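Local coordinates for first ORF in transposon ISC1904 (Sulfolobus solfataricus, PDB 3ILX), which is of unknown function in detail but, as a serine-recombinase-like resolvase domain of a transposon protein, probably takes part in DNA binding and strand exchange, at residues A70-L75 with I94-Q99; L7-S12 with N22-L27. All blocks are in the same frame, centred on the assembly; numbering follows the deposited sequence.

Contact 1. Residues A70-L75 with I94-Q99; sequences AYPDRL and IVVLNQ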
loop_
_atom_site.group_PDB
_atom_site.type_symbol
_atom_site.label_atom_id
_atom_site.label_comp_id
_atom_site.label_asym_id
_atom_site.label_seq_id
_atom_site.Cartn_x
_atom_site.Cartn_y
_atom_site.Cartn_z
ATOM N N ALA A 70 11.605 9.223 -10.312
ATOM C CA ALA A 70 11.886 8.596 -11.618
ATOM C C ALA A 70 10.700 7.809 -12.216
ATOM O O ALA A 70 10.432 7.857 -13.432
ATOM C CB ALA A 70 13.140 7.716 -11.523
ATOM N N TYR A 71 10.018 7.063 -11.353
ATOM C CA TYR A 71 8.793 6.343 -11.690
ATOM C C TYR A 71 8.020 6.010 -10.399
ATOM O O TYR A 71 8.567 6.163 -9.276
ATOM C CB TYR A 71 9.078 5.105 -12.577
ATOM C CG TYR A 71 10.337 4.346 -12.198
ATOM C CD1 TYR A 71 10.284 3.331 -11.235
ATOM C CD2 TYR A 71 11.577 4.638 -12.793
ATOM C CE1 TYR A 71 11.419 2.612 -10.883
ATOM C CE2 TYR A 71 12.733 3.934 -12.416
ATOM C CZ TYR A 71 12.635 2.927 -11.447
ATOM O OH TYR A 71 13.735 2.184 -11.038
ATOM N N PRO A 72 6.745 5.578 -10.541
ATOM C CA PRO A 72 5.886 5.509 -9.346
ATOM C C PRO A 72 6.421 4.601 -8.208
ATOM O O PRO A 72 6.340 4.996 -7.016
ATOM C CB PRO A 72 4.533 5.000 -9.903
ATOM C CG PRO A 72 4.542 5.519 -11.401
ATOM C CD PRO A 72 5.997 5.312 -11.795
ATOM N N ASP A 73 6.997 3.434 -8.553
ATOM C CA ASP A 73 7.462 2.501 -7.484
ATOM C C ASP A 73 8.705 2.986 -6.725
ATOM O O ASP A 73 9.062 2.423 -5.681
ATOM C CB ASP A 73 7.584 1.042 -7.958
ATOM C CG ASP A 73 8.946 0.716 -8.542
ATOM O OD1 ASP A 73 9.719 1.655 -8.850
ATOM O OD2 ASP A 73 9.243 -0.494 -8.712
ATOM N N ARG A 74 9.317 4.080 -7.184
ATOM C CA ARG A 74 10.297 4.744 -6.325
ATOM C C ARG A 74 9.675 5.179 -4.993
ATOM O O ARG A 74 10.311 5.047 -3.929
ATOM C CB ARG A 74 10.950 5.937 -7.024
ATOM C CG ARG A 74 11.810 5.558 -8.276
ATOM C CD ARG A 74 12.887 4.516 -7.900
ATOM N NE ARG A 74 12.408 3.134 -8.007
ATOM C CZ ARG A 74 13.134 2.057 -7.693
ATOM N NH1 ARG A 74 14.373 2.199 -7.190
ATOM N NH2 ARG A 74 12.619 0.829 -7.872
ATOM N N LEU A 75 8.446 5.684 -5.035
ATOM C CA LEU A 75 7.785 6.152 -3.795
ATOM C C LEU A 75 7.300 5.016 -2.927
ATOM O O LEU A 75 7.593 4.981 -1.727
ATOM C CB LEU A 75 6.630 7.152 -4.076
ATOM C CG LEU A 75 7.183 8.571 -4.275
ATOM C CD1 LEU A 75 6.165 9.499 -5.008
ATOM C CD2 LEU A 75 7.681 9.175 -2.934
ATOM N N ILE A 94 2.552 14.972 -7.621
ATOM C CA ILE A 94 3.658 14.033 -7.761
ATOM C C ILE A 94 3.895 13.958 -9.249
ATOM O O ILE A 94 2.957 13.717 -9.987
ATOM C CB ILE A 94 3.311 12.636 -7.280
ATOM C CG1 ILE A 94 3.157 12.593 -5.762
ATOM C CG2 ILE A 94 4.391 11.633 -7.661
ATOM C CD1 ILE A 94 2.068 11.574 -5.376
ATOM N N VAL A 95 5.140 14.173 -9.665
ATOM C CA VAL A 95 5.573 14.001 -11.053
ATOM C C VAL A 95 6.471 12.776 -11.135
ATOM O O VAL A 95 7.421 12.626 -10.342
ATOM C CB VAL A 95 6.345 15.228 -11.599
ATOM C CG1 VAL A 95 6.731 15.029 -13.132
ATOM C CG2 VAL A 95 5.517 16.462 -11.419
ATOM N N VAL A 96 6.141 11.880 -12.056
ATOM C CA VAL A 96 6.950 10.702 -12.319
ATOM C C VAL A 96 7.522 10.937 -13.705
ATOM O O VAL A 96 6.786 11.340 -14.624
ATOM C CB VAL A 96 6.138 9.354 -12.179
ATOM C CG1 VAL A 96 5.690 9.110 -10.724
ATOM C CG2 VAL A 96 4.894 9.334 -13.056
ATOM N N LEU A 97 8.831 10.777 -13.866
ATOM C CA LEU A 97 9.457 11.076 -15.160
ATOM C C LEU A 97 9.109 10.001 -16.169
ATOM O O LEU A 97 9.140 10.222 -17.376
ATOM C CB LEU A 97 10.980 11.186 -15.043
ATOM C CG LEU A 97 11.524 12.275 -14.124
ATOM C CD1 LEU A 97 13.041 12.258 -14.212
ATOM C CD2 LEU A 97 10.958 13.637 -14.478
ATOM N N ASN A 98 8.801 8.821 -15.665
ATOM C CA ASN A 98 8.246 7.806 -16.510
ATOM C C ASN A 98 7.042 7.158 -15.803
ATOM O O ASN A 98 7.099 6.871 -14.595
ATOM C CB ASN A 98 9.321 6.783 -16.884
ATOM C CG ASN A 98 8.960 6.007 -18.142
ATOM O OD1 ASN A 98 7.949 5.279 -18.185
ATOM N ND2 ASN A 98 9.765 6.178 -19.185
ATOM N N GLN A 99 5.954 6.962 -16.564
ATOM C CA GLN A 99 4.731 6.326 -16.059
ATOM C C GLN A 99 4.982 4.873 -15.656
ATOM O O GLN A 99 4.451 4.406 -14.656
ATOM C CB GLN A 99 3.597 6.396 -17.115
ATOM C CG GLN A 99 2.994 7.815 -17.287
ATOM C CD GLN A 99 2.236 8.281 -16.039
ATOM O OE1 GLN A 99 1.385 7.565 -15.525
ATOM N NE2 GLN A 99 2.540 9.486 -15.556
#

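Contact 2. Residues L7-S12 with N22-L27; sequences LYARVS and NQVKYL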
loop_
_atom_site.group_PDB
_atom_site.type_symbol
_atom_site.label_atom_id
_atom_site.label_comp_id
_atom_site.label_asym_id
_atom_site.label_seq_id
_atom_site.Cartn_x
_atom_site.Cartn_y
_atom_site.Cartn_z
ATOM N N LEU A 7 12.931 16.466 -5.002
ATOM C CA LEU A 7 13.273 15.247 -5.724
ATOM C C LEU A 7 13.338 14.082 -4.737
ATOM O O LEU A 7 13.953 14.182 -3.679
ATOM C CB LEU A 7 14.601 15.406 -6.449
ATOM C CG LEU A 7 14.752 16.695 -7.251
ATOM C CD1 LEU A 7 16.105 16.750 -7.907
ATOM C CD2 LEU A 7 13.648 16.822 -8.291
ATOM N N TYR A 8 12.674 12.986 -5.076
ATOM C CA TYR A 8 12.724 11.833 -4.205
ATOM C C TYR A 8 13.376 10.671 -4.948
ATOM O O TYR A 8 12.936 10.289 -6.027
ATOM C CB TYR A 8 11.342 11.435 -3.694
ATOM C CG TYR A 8 11.484 10.243 -2.767
ATOM C CD1 TYR A 8 11.804 10.424 -1.436
ATOM C CD2 TYR A 8 11.386 8.932 -3.251
ATOM C CE1 TYR A 8 11.982 9.355 -0.586
ATOM C CE2 TYR A 8 11.551 7.834 -2.387
ATOM C CZ TYR A 8 11.854 8.052 -1.070
ATOM O OH TYR A 8 12.019 6.963 -0.199
ATOM N N ALA A 9 14.427 10.102 -4.371
ATOM C CA ALA A 9 15.102 8.994 -5.036
ATOM C C ALA A 9 15.276 7.842 -4.058
ATOM O O ALA A 9 15.484 8.068 -2.883
ATOM C CB ALA A 9 16.461 9.432 -5.577
ATOM N N ARG A 10 15.228 6.614 -4.562
ATOM C CA ARG A 10 15.292 5.429 -3.712
ATOM C C ARG A 10 15.877 4.244 -4.480
ATOM O O ARG A 10 15.532 4.018 -5.640
ATOM C CB ARG A 10 13.864 5.053 -3.206
ATOM C CG ARG A 10 13.830 3.959 -2.072
ATOM C CD ARG A 10 12.479 3.207 -1.944
ATOM N NE ARG A 10 11.916 2.768 -3.250
ATOM C CZ ARG A 10 12.177 1.598 -3.816
ATOM N NH1 ARG A 10 13.027 0.731 -3.235
ATOM N NH2 ARG A 10 11.639 1.315 -4.998
ATOM N N VAL A 11 16.745 3.488 -3.821
ATOM C CA VAL A 11 17.150 2.168 -4.281
ATOM C C VAL A 11 16.993 1.173 -3.122
ATOM O O VAL A 11 17.109 1.542 -1.938
ATOM C CB VAL A 11 18.625 2.149 -4.834
ATOM C CG1 VAL A 11 18.782 3.079 -6.064
ATOM C CG2 VAL A 11 19.631 2.525 -3.751
ATOM N N SER A 12 16.734 -0.080 -3.457
ATOM C CA SER A 12 16.519 -1.086 -2.432
ATOM C C SER A 12 17.848 -1.442 -1.782
ATOM O O SER A 12 17.884 -1.707 -0.600
ATOM C CB SER A 12 15.853 -2.328 -3.001
ATOM O OG SER A 12 14.480 -2.057 -3.228
ATOM N N ASN A 22 23.392 8.027 -9.314
ATOM C CA ASN A 22 22.971 8.179 -10.707
ATOM C C ASN A 22 21.475 8.469 -10.879
ATOM O O ASN A 22 21.059 9.141 -11.824
ATOM C CB ASN A 22 23.401 6.964 -11.519
ATOM C CG ASN A 22 24.903 6.953 -11.786
ATOM O OD1 ASN A 22 25.519 8.007 -12.014
ATOM N ND2 ASN A 22 25.496 5.765 -11.765
ATOM N N GLN A 23 20.663 7.987 -9.951
ATOM C CA GLN A 23 19.234 8.305 -9.996
ATOM C C GLN A 23 19.028 9.789 -9.651
ATOM O O GLN A 23 18.241 10.502 -10.288
ATOM C CB GLN A 23 18.450 7.395 -9.022
ATOM C CG GLN A 23 16.938 7.474 -9.104
ATOM C CD GLN A 23 16.253 6.497 -8.122
ATOM O OE1 GLN A 23 15.314 6.875 -7.427
ATOM N NE2 GLN A 23 16.751 5.261 -8.050
ATOM N N VAL A 24 19.724 10.236 -8.615
ATOM C CA VAL A 24 19.663 11.629 -8.223
ATOM C C VAL A 24 20.090 12.540 -9.393
ATOM O O VAL A 24 19.413 13.518 -9.738
ATOM C CB VAL A 24 20.517 11.849 -6.971
ATOM C CG1 VAL A 24 20.744 13.332 -6.710
ATOM C CG2 VAL A 24 19.841 11.155 -5.764
ATOM N N LYS A 25 21.196 12.184 -10.026
ATOM C CA LYS A 25 21.749 12.960 -11.112
ATOM C C LYS A 25 20.783 12.990 -12.274
ATOM O O LYS A 25 20.617 14.026 -12.924
ATOM C CB LYS A 25 23.078 12.346 -11.532
ATOM C CG LYS A 25 23.969 13.254 -12.364
ATOM C CD LYS A 25 25.393 12.685 -12.479
ATOM C CE LYS A 25 25.392 11.288 -13.106
ATOM N NZ LYS A 25 25.380 11.380 -14.606
ATOM N N TYR A 26 20.121 11.865 -12.528
ATOM C CA TYR A 26 19.154 11.840 -13.613
ATOM C C TYR A 26 18.005 12.821 -13.332
ATOM O O TYR A 26 17.594 13.586 -14.215
ATOM C CB TYR A 26 18.633 10.426 -13.855
ATOM C CG TYR A 26 17.381 10.393 -14.714
ATOM C CD1 TYR A 26 17.401 10.834 -16.050
ATOM C CD2 TYR A 26 16.181 9.944 -14.187
ATOM C CE1 TYR A 26 16.235 10.816 -16.829
ATOM C CE2 TYR A 26 15.023 9.909 -14.963
ATOM C CZ TYR A 26 15.056 10.342 -16.270
ATOM O OH TYR A 26 13.888 10.302 -16.999
ATOM N N LEU A 27 17.533 12.803 -12.081
ATOM C CA LEU A 27 16.448 13.662 -11.620
ATOM C C LEU A 27 16.806 15.123 -11.783
ATOM O O LEU A 27 16.013 15.918 -12.305
ATOM C CB LEU A 27 16.101 13.368 -10.145
ATOM C CG LEU A 27 15.364 12.055 -9.858
ATOM C CD1 LEU A 27 15.079 11.940 -8.379
ATOM C CD2 LEU A 27 14.044 11.954 -10.632
HETATM O O HOH W 1 13.522 8.730 -8.330
#

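Contact 1. Residues A70-L75 with I94-Q99
V96 meets P72 with its CG1 methyl, which chi1 of -66° sets beside its backbone N, opposite the carbonyl carbon. V96 CG1 lies 3.7 Å from P72 N and 3.8 Å from P72 CG. The two side chains cross at about a right angle. In Y71, chi1 of 39° carries the ring off to the D73 and R74 side, and Y71 CB stays 3.3 Å from N98 O. The same carbonyl accepts a CA-H...O contact from Y71 CA. P72 CD also packs on it, and P72 CG lies 3.4 Å from Q99 O, so the proline ring sits against two backbone carbonyls as well as a methyl. A backbone hydrogen bond joins the segments: N98 N to A70 O, 2.9 Å, bent to 140° at the hydrogen. At the far end L75 CD1 touches I94 CG2 at 3.8 Å. F80 of helix 80-89 packs on P72, I94 and V96 and extends this apolar patch. N98 turns its side chain away, and its OD1 takes the backbone N-H of E100. The contact ties the turn after strand 64-69 to the end of edge strand 93-96, at the C-terminal ends of the parallel strands of the resolvase N-terminal domain.

Contact 2. Residues L7-S12 with N22-L27
Q23 grips the backbone of R10 at both ends of its amide. Q23 OE1 accepts from R10 N at 2.9 Å, with 159° at the hydrogen, and Q23 NE2 donates to R10 O at 3.0 Å. The R10 carbonyl is met from above its plane, although it lies close to the amide plane of Q23. This pair fixes the amide's rotation. A water donates to Q23 OE1 and to Y8 O, bridging the helix to a second carbonyl. R10 O has a second donor in R74 NH1. R10 sets off away from the helix, and its NH2 forms a salt bridge with E107. Strand 4-11 and helix 19-30 open the alternating alpha/beta fold of the resolvase domain. Their segments 7-11 and 22-27 run roughly antiparallel (154°), with axes 8.3 Å apart at closest. Q23 spans the gap because CG is anti to its backbone N (chi1 -172°) and the chain beyond is extended. Next to it, A9 CB packs on V24 CG2 at 3.8 Å. L27 CD1 reaches Y8 O at 3.6 Å and L7 CB at 4.0 Å. L7 and L27 lie alongside each other, pointing opposite ways. V11 CG1 lies 3.6 Å from Q23 NE2.

How the contacts relate
Contact 2 comes first along the chain and closes before contact 1 opens. Their centres are about 10 Å apart, within one resolvase domain. Both use the same parallel sheet, ordered 36-41, 4-11, 64-69, 93-96. Contact 2 covers strand 4-11 with helix 19-30. Contact 1 joins the segment after strand 64-69 to edge strand 93-96. They meet: D73 O probably accepts a hydrogen bond from R10 NH2, and L97 packs on Y26 and L27. E107, near the start of helix 105-125, forms salt bridges with R10 and R74. The shared polar cluster lies beside the C-terminal ends of strands 4-11 and 64-69. Serine recombinases have their active site in this region, and the cluster is consistent with that role.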